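Local coordinates for protein interleukin-15 receptor alpha chain (Mus musculus, PDB 2PSM) that binds the cytokine interleukin-15 through its extracellular sushi domain, at residues 12-15 with 21-24; 33-38 with 65-70; 27-32 with 60-65. One frame throughout, in Å; residues are numbered along the deposited sequence.

Contact 1. Residues 12-15 with 21-24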
loop_
_atom_site.group_PDB
_atom_site.type_symbol
_atom_site.label_atom_id
_atom_site.label_comp_id
_atom_site.label_asym_id
_atom_site.label_seq_id
_atom_site.Cartn_x
_atom_site.Cartn_y
_atom_site.Cartn_z
ATOM N N PRO B 12 -1.712 -2.045 26.059
ATOM C CA PRO B 12 -1.256 -3.335 26.575
ATOM C C PRO B 12 -0.315 -3.986 25.563
ATOM O O PRO B 12 -0.051 -3.427 24.500
ATOM C CB PRO B 12 -2.556 -4.107 26.738
ATOM C CG PRO B 12 -3.360 -3.614 25.581
ATOM C CD PRO B 12 -3.126 -2.120 25.652
ATOM N N PRO B 13 0.218 -5.171 25.885
ATOM C CA PRO B 13 1.114 -5.784 24.901
ATOM C C PRO B 13 0.336 -6.039 23.608
ATOM O O PRO B 13 -0.873 -6.259 23.641
ATOM C CB PRO B 13 1.541 -7.076 25.584
ATOM C CG PRO B 13 1.482 -6.718 27.045
ATOM C CD PRO B 13 0.186 -5.952 27.133
ATOM N N PRO B 14 1.015 -5.989 22.453
ATOM C CA PRO B 14 0.345 -6.226 21.172
ATOM C C PRO B 14 0.081 -7.718 20.958
ATOM O O PRO B 14 0.687 -8.562 21.620
ATOM C CB PRO B 14 1.339 -5.665 20.166
ATOM C CG PRO B 14 2.648 -6.001 20.790
ATOM C CD PRO B 14 2.426 -5.616 22.242
ATOM N N VAL B 15 -0.831 -8.043 20.046
ATOM C CA VAL B 15 -1.134 -9.441 19.755
ATOM C C VAL B 15 0.025 -10.000 18.954
ATOM O O VAL B 15 0.815 -9.241 18.386
ATOM C CB VAL B 15 -2.413 -9.592 18.906
ATOM C CG1 VAL B 15 -3.580 -8.902 19.598
ATOM C CG2 VAL B 15 -2.190 -9.007 17.513
ATOM N N ASP B 21 7.443 -10.748 14.338
ATOM C CA ASP B 21 7.806 -10.362 15.692
ATOM C C ASP B 21 7.650 -8.847 15.771
ATOM O O ASP B 21 7.532 -8.165 14.745
ATOM C CB ASP B 21 9.259 -10.757 15.996
ATOM N N ILE B 22 7.643 -8.324 16.988
ATOM C CA ILE B 22 7.525 -6.892 17.177
ATOM C C ILE B 22 8.189 -6.469 18.478
ATOM O O ILE B 22 8.070 -7.142 19.502
ATOM C CB ILE B 22 6.047 -6.440 17.183
ATOM C CG1 ILE B 22 5.973 -4.914 17.271
ATOM C CG2 ILE B 22 5.302 -7.096 18.336
ATOM C CD1 ILE B 22 4.572 -4.348 17.065
ATOM N N ARG B 23 8.914 -5.362 18.411
ATOM C CA ARG B 23 9.595 -4.799 19.564
ATOM C C ARG B 23 9.045 -3.389 19.719
ATOM O O ARG B 23 9.472 -2.465 19.031
ATOM C CB ARG B 23 11.098 -4.764 19.325
ATOM N N VAL B 24 8.083 -3.237 20.619
ATOM C CA VAL B 24 7.450 -1.948 20.861
ATOM C C VAL B 24 8.370 -0.998 21.609
ATOM O O VAL B 24 8.820 -1.295 22.717
ATOM C CB VAL B 24 6.150 -2.122 21.674
ATOM C CG1 VAL B 24 5.531 -0.756 21.981
ATOM C CG2 VAL B 24 5.173 -2.994 20.898
#
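The ring of Pro14 meets the side chains of Ile22 and Val24, and all three touching groups are apolar. CG of Pro14 does most of the touching. It lies 3.8 Å from Ile22 CG2 and 3.9 Å from Val24 CG2, so one ring carbon reaches a methyl of each residue. CD of Pro14 adds a second touch on the Val24 side, 4.0 Å from Val24 CG2. Ile22 offers its CG2 branch because CG1 takes the extended position, opposite the backbone N (chi1 -175°), and CG2 is left between N and the carbonyl carbon. Val24 has CG1 opposite its backbone N (chi1 177°), and CG2 is the methyl turned to the proline. The ring of Pro14 and the side chain of Val24 run past each other in opposite directions. No hydrogen bond crosses between the two segments. The contact packs the loop before strand 20-21 against the loop after it. Strand 32-37 lies against both sides through Tyr35, which touches Pro14 and Ile22. Ile51 of strand 50-56 touches the same two residues, and Trp64 of strand 61-64 packs on Pro14 and Val24.

Contact 2. Residues 33-38 with 65-70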
loop_
_atom_site.group_PDB
_atom_site.type_symbol
_atom_site.label_atom_id
_atom_site.label_comp_id
_atom_site.label_asym_id
_atom_site.label_seq_id
_atom_site.Cartn_x
_atom_site.Cartn_y
_atom_site.Cartn_z
ATOM N N GLU B 33 3.872 1.651 15.930
ATOM C CA GLU B 33 4.882 0.596 15.928
ATOM C C GLU B 33 4.644 -0.325 14.740
ATOM O O GLU B 33 3.556 -0.345 14.171
ATOM C CB GLU B 33 4.812 -0.220 17.227
ATOM C CG GLU B 33 5.020 0.574 18.525
ATOM C CD GLU B 33 6.457 1.063 18.729
ATOM O OE1 GLU B 33 7.401 0.394 18.261
ATOM O OE2 GLU B 33 6.646 2.112 19.380
ATOM N N ARG B 34 5.655 -1.102 14.375
ATOM C CA ARG B 34 5.517 -1.996 13.242
ATOM C C ARG B 34 6.079 -3.381 13.471
ATOM O O ARG B 34 7.178 -3.540 14.001
ATOM C CB ARG B 34 6.201 -1.401 12.002
ATOM C CG ARG B 34 5.461 -0.241 11.353
ATOM C CD ARG B 34 6.219 0.256 10.120
ATOM N NE ARG B 34 5.592 1.444 9.545
ATOM C CZ ARG B 34 4.487 1.422 8.807
ATOM N NH1 ARG B 34 3.883 0.271 8.544
ATOM N NH2 ARG B 34 3.979 2.556 8.339
ATOM N N TYR B 35 5.304 -4.380 13.063
ATOM C CA TYR B 35 5.716 -5.775 13.144
ATOM C C TYR B 35 6.776 -5.954 12.060
ATOM O O TYR B 35 6.827 -5.177 11.104
ATOM C CB TYR B 35 4.538 -6.695 12.809
ATOM C CG TYR B 35 3.483 -6.802 13.888
ATOM C CD1 TYR B 35 3.603 -7.740 14.914
ATOM C CD2 TYR B 35 2.363 -5.974 13.879
ATOM C CE1 TYR B 35 2.627 -7.852 15.908
ATOM C CE2 TYR B 35 1.385 -6.075 14.863
ATOM C CZ TYR B 35 1.524 -7.017 15.876
ATOM O OH TYR B 35 0.571 -7.113 16.862
ATOM N N VAL B 36 7.606 -6.980 12.206
ATOM C CA VAL B 36 8.640 -7.289 11.227
ATOM C C VAL B 36 8.500 -8.772 10.920
ATOM O O VAL B 36 8.590 -9.602 11.825
ATOM C CB VAL B 36 10.059 -7.026 11.789
ATOM C CG1 VAL B 36 11.120 -7.524 10.804
ATOM C CG2 VAL B 36 10.245 -5.534 12.041
ATOM N N CYS B 37 8.251 -9.109 9.656
ATOM C CA CYS B 37 8.109 -10.510 9.285
ATOM C C CYS B 37 9.443 -11.224 9.508
ATOM O O CYS B 37 10.516 -10.647 9.296
ATOM C CB CYS B 37 7.669 -10.658 7.821
ATOM S SG CYS B 37 5.966 -10.120 7.410
ATOM N N ASN B 38 9.368 -12.476 9.956
ATOM C CA ASN B 38 10.561 -13.270 10.224
ATOM C C ASN B 38 11.354 -13.526 8.946
ATOM O O ASN B 38 10.801 -13.501 7.845
ATOM C CB ASN B 38 10.183 -14.622 10.859
ATOM C CG ASN B 38 9.581 -14.481 12.259
ATOM O OD1 ASN B 38 9.743 -13.458 12.925
ATOM N ND2 ASN B 38 8.898 -15.528 12.712
ATOM N N THR B 65 -4.513 -0.567 17.396
ATOM C CA THR B 65 -5.431 -0.740 16.277
ATOM C C THR B 65 -5.241 -2.172 15.796
ATOM O O THR B 65 -4.202 -2.776 16.048
ATOM C CB THR B 65 -5.113 0.224 15.124
ATOM O OG1 THR B 65 -3.706 0.216 14.869
ATOM C CG2 THR B 65 -5.558 1.629 15.472
ATOM N N THR B 66 -6.238 -2.721 15.111
ATOM C CA THR B 66 -6.149 -4.096 14.630
ATOM C C THR B 66 -5.267 -4.209 13.384
ATOM O O THR B 66 -5.544 -3.592 12.354
ATOM C CB THR B 66 -7.540 -4.646 14.306
ATOM O OG1 THR B 66 -8.355 -4.580 15.481
ATOM C CG2 THR B 66 -7.448 -6.092 13.850
ATOM N N PRO B 67 -4.192 -5.010 13.466
ATOM C CA PRO B 67 -3.280 -5.185 12.333
ATOM C C PRO B 67 -3.882 -6.016 11.199
ATOM O O PRO B 67 -4.696 -6.910 11.434
ATOM C CB PRO B 67 -2.063 -5.857 12.975
ATOM C CG PRO B 67 -2.683 -6.706 14.042
ATOM C CD PRO B 67 -3.737 -5.785 14.638
ATOM N N SER B 68 -3.494 -5.708 9.967
ATOM C CA SER B 68 -3.996 -6.454 8.821
ATOM C C SER B 68 -2.860 -7.288 8.259
ATOM O O SER B 68 -3.030 -7.997 7.270
ATOM C CB SER B 68 -4.507 -5.503 7.735
ATOM O OG SER B 68 -3.437 -4.771 7.164
ATOM N N LEU B 69 -1.704 -7.201 8.911
ATOM C CA LEU B 69 -0.512 -7.914 8.481
ATOM C C LEU B 69 -0.665 -9.402 8.214
ATOM O O LEU B 69 -1.314 -10.135 8.960
ATOM C CB LEU B 69 0.614 -7.742 9.502
ATOM C CG LEU B 69 1.895 -8.507 9.133
ATOM C CD1 LEU B 69 2.474 -7.934 7.833
ATOM C CD2 LEU B 69 2.906 -8.404 10.273
ATOM N N LYS B 70 -0.017 -9.835 7.147
ATOM C CA LYS B 70 0.003 -11.229 6.751
ATOM C C LYS B 70 1.419 -11.471 6.239
ATOM O O LYS B 70 1.858 -10.828 5.282
ATOM C CB LYS B 70 -1.025 -11.479 5.652
ATOM C CG LYS B 70 -0.865 -12.779 4.892
ATOM C CD LYS B 70 -1.193 -14.001 5.731
ATOM C CE LYS B 70 -1.183 -15.255 4.869
ATOM N NZ LYS B 70 -1.595 -16.461 5.642
#
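This contact belongs to the core of the sushi (SCR) domain, where strand 32-37 faces the loop that leads to the last cysteine. Tyr35 and Cys37 of segment 33-38 meet Pro67 and Leu69 of that loop. Both side chains point toward the loop, while Val36 between them points away. CD2 of Leu69 comes up to the base of the tyrosine, 3.5 Å from Tyr35 CB and 4.0 Å from Tyr35 CG. The other methyl, CD1, lies 4.1 Å from Cys37 SG. In Leu69, chi1 (178°) carries CG toward the strand, and chi2 (64°) turns CD1 to Cys37 and CD2 to Tyr35. Further out along the ring, Tyr35 CE2 lies 3.9 Å from Pro67 CB. Leu69 CD2 and Pro67 CB both approach the ring obliquely. The sulfur of Cys37 is joined to Cys71 in a disulfide, linking strand 32-37 covalently to the start of strand 71-73, just after the loop. Tyr35 OH is hydrogen-bonded to Val15 O. The chemistry between the segments is wholly apolar: no hydrogen bond crosses. The buried tyrosine thus gives its carbon atoms to the core and its polar end to a backbone carbonyl outside this pair.

Contact 3. Residues 27-32 with 60-65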
loop_
_atom_site.group_PDB
_atom_site.type_symbol
_atom_site.label_atom_id
_atom_site.label_comp_id
_atom_site.label_asym_id
_atom_site.label_seq_id
_atom_site.Cartn_x
_atom_site.Cartn_y
_atom_site.Cartn_z
ATOM N N TYR B 27 4.699 2.612 24.248
ATOM C CA TYR B 27 3.349 2.130 24.532
ATOM C C TYR B 27 2.336 3.259 24.743
ATOM O O TYR B 27 1.153 3.002 24.984
ATOM C CB TYR B 27 3.371 1.231 25.777
ATOM C CG TYR B 27 3.995 -0.131 25.559
ATOM C CD1 TYR B 27 3.209 -1.230 25.207
ATOM C CD2 TYR B 27 5.374 -0.320 25.691
ATOM C CE1 TYR B 27 3.779 -2.487 24.993
ATOM C CE2 TYR B 27 5.955 -1.571 25.479
ATOM C CZ TYR B 27 5.151 -2.648 25.130
ATOM O OH TYR B 27 5.717 -3.884 24.907
ATOM N N SER B 28 2.799 4.503 24.654
ATOM C CA SER B 28 1.926 5.661 24.849
ATOM C C SER B 28 0.983 5.943 23.678
ATOM O O SER B 28 1.234 5.534 22.544
ATOM C CB SER B 28 2.764 6.910 25.139
ATOM O OG SER B 28 3.401 6.804 26.402
ATOM N N VAL B 29 -0.110 6.642 23.978
ATOM C CA VAL B 29 -1.116 7.004 22.987
ATOM C C VAL B 29 -0.476 7.798 21.855
ATOM O O VAL B 29 0.372 8.652 22.093
ATOM C CB VAL B 29 -2.242 7.843 23.637
ATOM C CG1 VAL B 29 -3.186 8.395 22.575
ATOM C CG2 VAL B 29 -3.007 6.979 24.622
ATOM N N ASN B 30 -0.902 7.497 20.630
ATOM C CA ASN B 30 -0.406 8.118 19.399
ATOM C C ASN B 30 0.849 7.423 18.876
ATOM O O ASN B 30 1.331 7.741 17.790
ATOM C CB ASN B 30 -0.115 9.610 19.590
ATOM C CG ASN B 30 -1.360 10.412 19.899
ATOM O OD1 ASN B 30 -2.411 10.209 19.286
ATOM N ND2 ASN B 30 -1.248 11.339 20.844
ATOM N N SER B 31 1.380 6.472 19.641
ATOM C CA SER B 31 2.572 5.751 19.205
ATOM C C SER B 31 2.269 4.832 18.025
ATOM O O SER B 31 1.224 4.185 17.986
ATOM C CB SER B 31 3.157 4.914 20.342
ATOM O OG SER B 31 4.285 4.178 19.877
ATOM N N ARG B 32 3.197 4.777 17.073
ATOM C CA ARG B 32 3.059 3.941 15.880
ATOM C C ARG B 32 4.205 2.935 15.858
ATOM O O ARG B 32 5.369 3.321 15.780
ATOM C CB ARG B 32 3.110 4.815 14.620
ATOM C CG ARG B 32 2.023 5.876 14.575
ATOM C CD ARG B 32 2.256 6.904 13.471
ATOM N NE ARG B 32 1.273 6.793 12.399
ATOM C CZ ARG B 32 1.466 6.127 11.270
ATOM N NH1 ARG B 32 2.617 5.513 11.056
ATOM N NH2 ARG B 32 0.507 6.073 10.357
ATOM N N ASN B 60 -10.991 6.310 28.821
ATOM C CA ASN B 60 -9.573 6.486 29.141
ATOM C C ASN B 60 -8.756 5.215 28.989
ATOM O O ASN B 60 -7.701 5.078 29.607
ATOM C CB ASN B 60 -9.380 7.010 30.564
ATOM C CG ASN B 60 -9.511 8.510 30.653
ATOM O OD1 ASN B 60 -10.596 9.038 30.901
ATOM N ND2 ASN B 60 -8.404 9.209 30.435
ATOM N N VAL B 61 -9.241 4.278 28.183
ATOM C CA VAL B 61 -8.505 3.043 27.966
ATOM C C VAL B 61 -7.994 3.023 26.534
ATOM O O VAL B 61 -8.747 3.246 25.580
ATOM C CB VAL B 61 -9.375 1.793 28.233
ATOM C CG1 VAL B 61 -9.953 1.865 29.640
ATOM C CG2 VAL B 61 -10.479 1.677 27.193
ATOM N N ALA B 62 -6.697 2.777 26.395
ATOM C CA ALA B 62 -6.060 2.738 25.093
ATOM C C ALA B 62 -5.920 1.297 24.618
ATOM O O ALA B 62 -5.903 0.364 25.418
ATOM C CB ALA B 62 -4.686 3.408 25.166
ATOM N N HIS B 63 -5.828 1.132 23.306
ATOM C CA HIS B 63 -5.677 -0.180 22.695
ATOM C C HIS B 63 -4.980 0.002 21.356
ATOM O O HIS B 63 -5.004 1.090 20.765
ATOM C CB HIS B 63 -7.045 -0.830 22.477
ATOM C CG HIS B 63 -7.890 -0.128 21.460
ATOM N ND1 HIS B 63 -7.698 -0.274 20.102
ATOM C CD2 HIS B 63 -8.903 0.759 21.602
ATOM C CE1 HIS B 63 -8.557 0.493 19.453
ATOM N NE2 HIS B 63 -9.299 1.130 20.339
ATOM N N TRP B 64 -4.343 -1.065 20.896
ATOM C CA TRP B 64 -3.657 -1.059 19.619
ATOM C C TRP B 64 -4.686 -1.261 18.519
ATOM O O TRP B 64 -5.642 -2.024 18.694
ATOM C CB TRP B 64 -2.641 -2.199 19.559
ATOM C CG TRP B 64 -1.443 -1.996 20.422
ATOM C CD1 TRP B 64 -1.122 -2.685 21.560
ATOM C CD2 TRP B 64 -0.384 -1.059 20.206
ATOM N NE1 TRP B 64 0.076 -2.233 22.063
ATOM C CE2 TRP B 64 0.550 -1.235 21.254
ATOM C CE3 TRP B 64 -0.131 -0.088 19.229
ATOM C CZ2 TRP B 64 1.718 -0.473 21.352
ATOM C CZ3 TRP B 64 1.035 0.668 19.324
ATOM C CH2 TRP B 64 1.945 0.472 20.379
ATOM N N THR B 65 -4.513 -0.567 17.396
ATOM C CA THR B 65 -5.431 -0.740 16.277
ATOM C C THR B 65 -5.241 -2.172 15.796
ATOM O O THR B 65 -4.202 -2.776 16.048
ATOM C CB THR B 65 -5.113 0.224 15.124
ATOM O OG1 THR B 65 -3.706 0.216 14.869
ATOM C CG2 THR B 65 -5.558 1.629 15.472
#
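Trp64 CG lies opposite its carbonyl carbon (chi1 -72°), and this swings the indole across to segment 27-32. Val29 has CG1 opposite its backbone N (chi1 172°), which puts CG2 opposite the carbonyl carbon, where it meets Ala62. The motif on one side is a type II beta turn from Ser28 to Ser31, closed by Ser31 N to Ser28 O at 3.1 Å. On the other side is strand 61-64, an outermost strand, within this chain, of the antiparallel sheet of the sushi fold. Val29 CG2 and Ala62 CB are 4.0 Å apart. The six-membered part of the indole packs beside Ser31 and Tyr27. Tyr27 CD1 lies at the indole edge, near its plane, 4.2 Å from Trp64 CZ2. The two rings therefore meet without face-to-face stacking. No hydrogen bond joins the segments. Two polar atoms have partners outside: Ser31 OG bonds Asn26 O, and Trp64 NE1 bonds Pro12 O. Within the strand, His63 ND1 donates to Trp64 O at 3.0 Å in a nearly straight bond (177°). The acceptor lies in the imidazole plane, but the donor stands above the carbonyl plane. Closest to the indole from across the contact is Ser31 O, 3.8 Å from Trp64 CZ3.

The three contacts lie in one sushi domain and touch one another. Contacts 1 and 2 have centres about 9 Å apart. Val15 O to Tyr35 OH (2.6 Å) and Asp21 O to Val36 N (2.8 Å), both probable hydrogen bonds, join them. Contact 1 reaches contact 3, about 12 Å away between centres, where Pro12 O lies 2.7 Å from Trp64 NE1. Contacts 2 and 3 are about 15 Å apart between centres and share Thr65. Glu33 CG packs on Trp64 CH2 at 3.6 Å. Arg34, in segment 33-38, forms two salt bridges and Arg32, in segment 27-32, one with acidic side chains of another protein chain, consistent with a cytokine-binding surface.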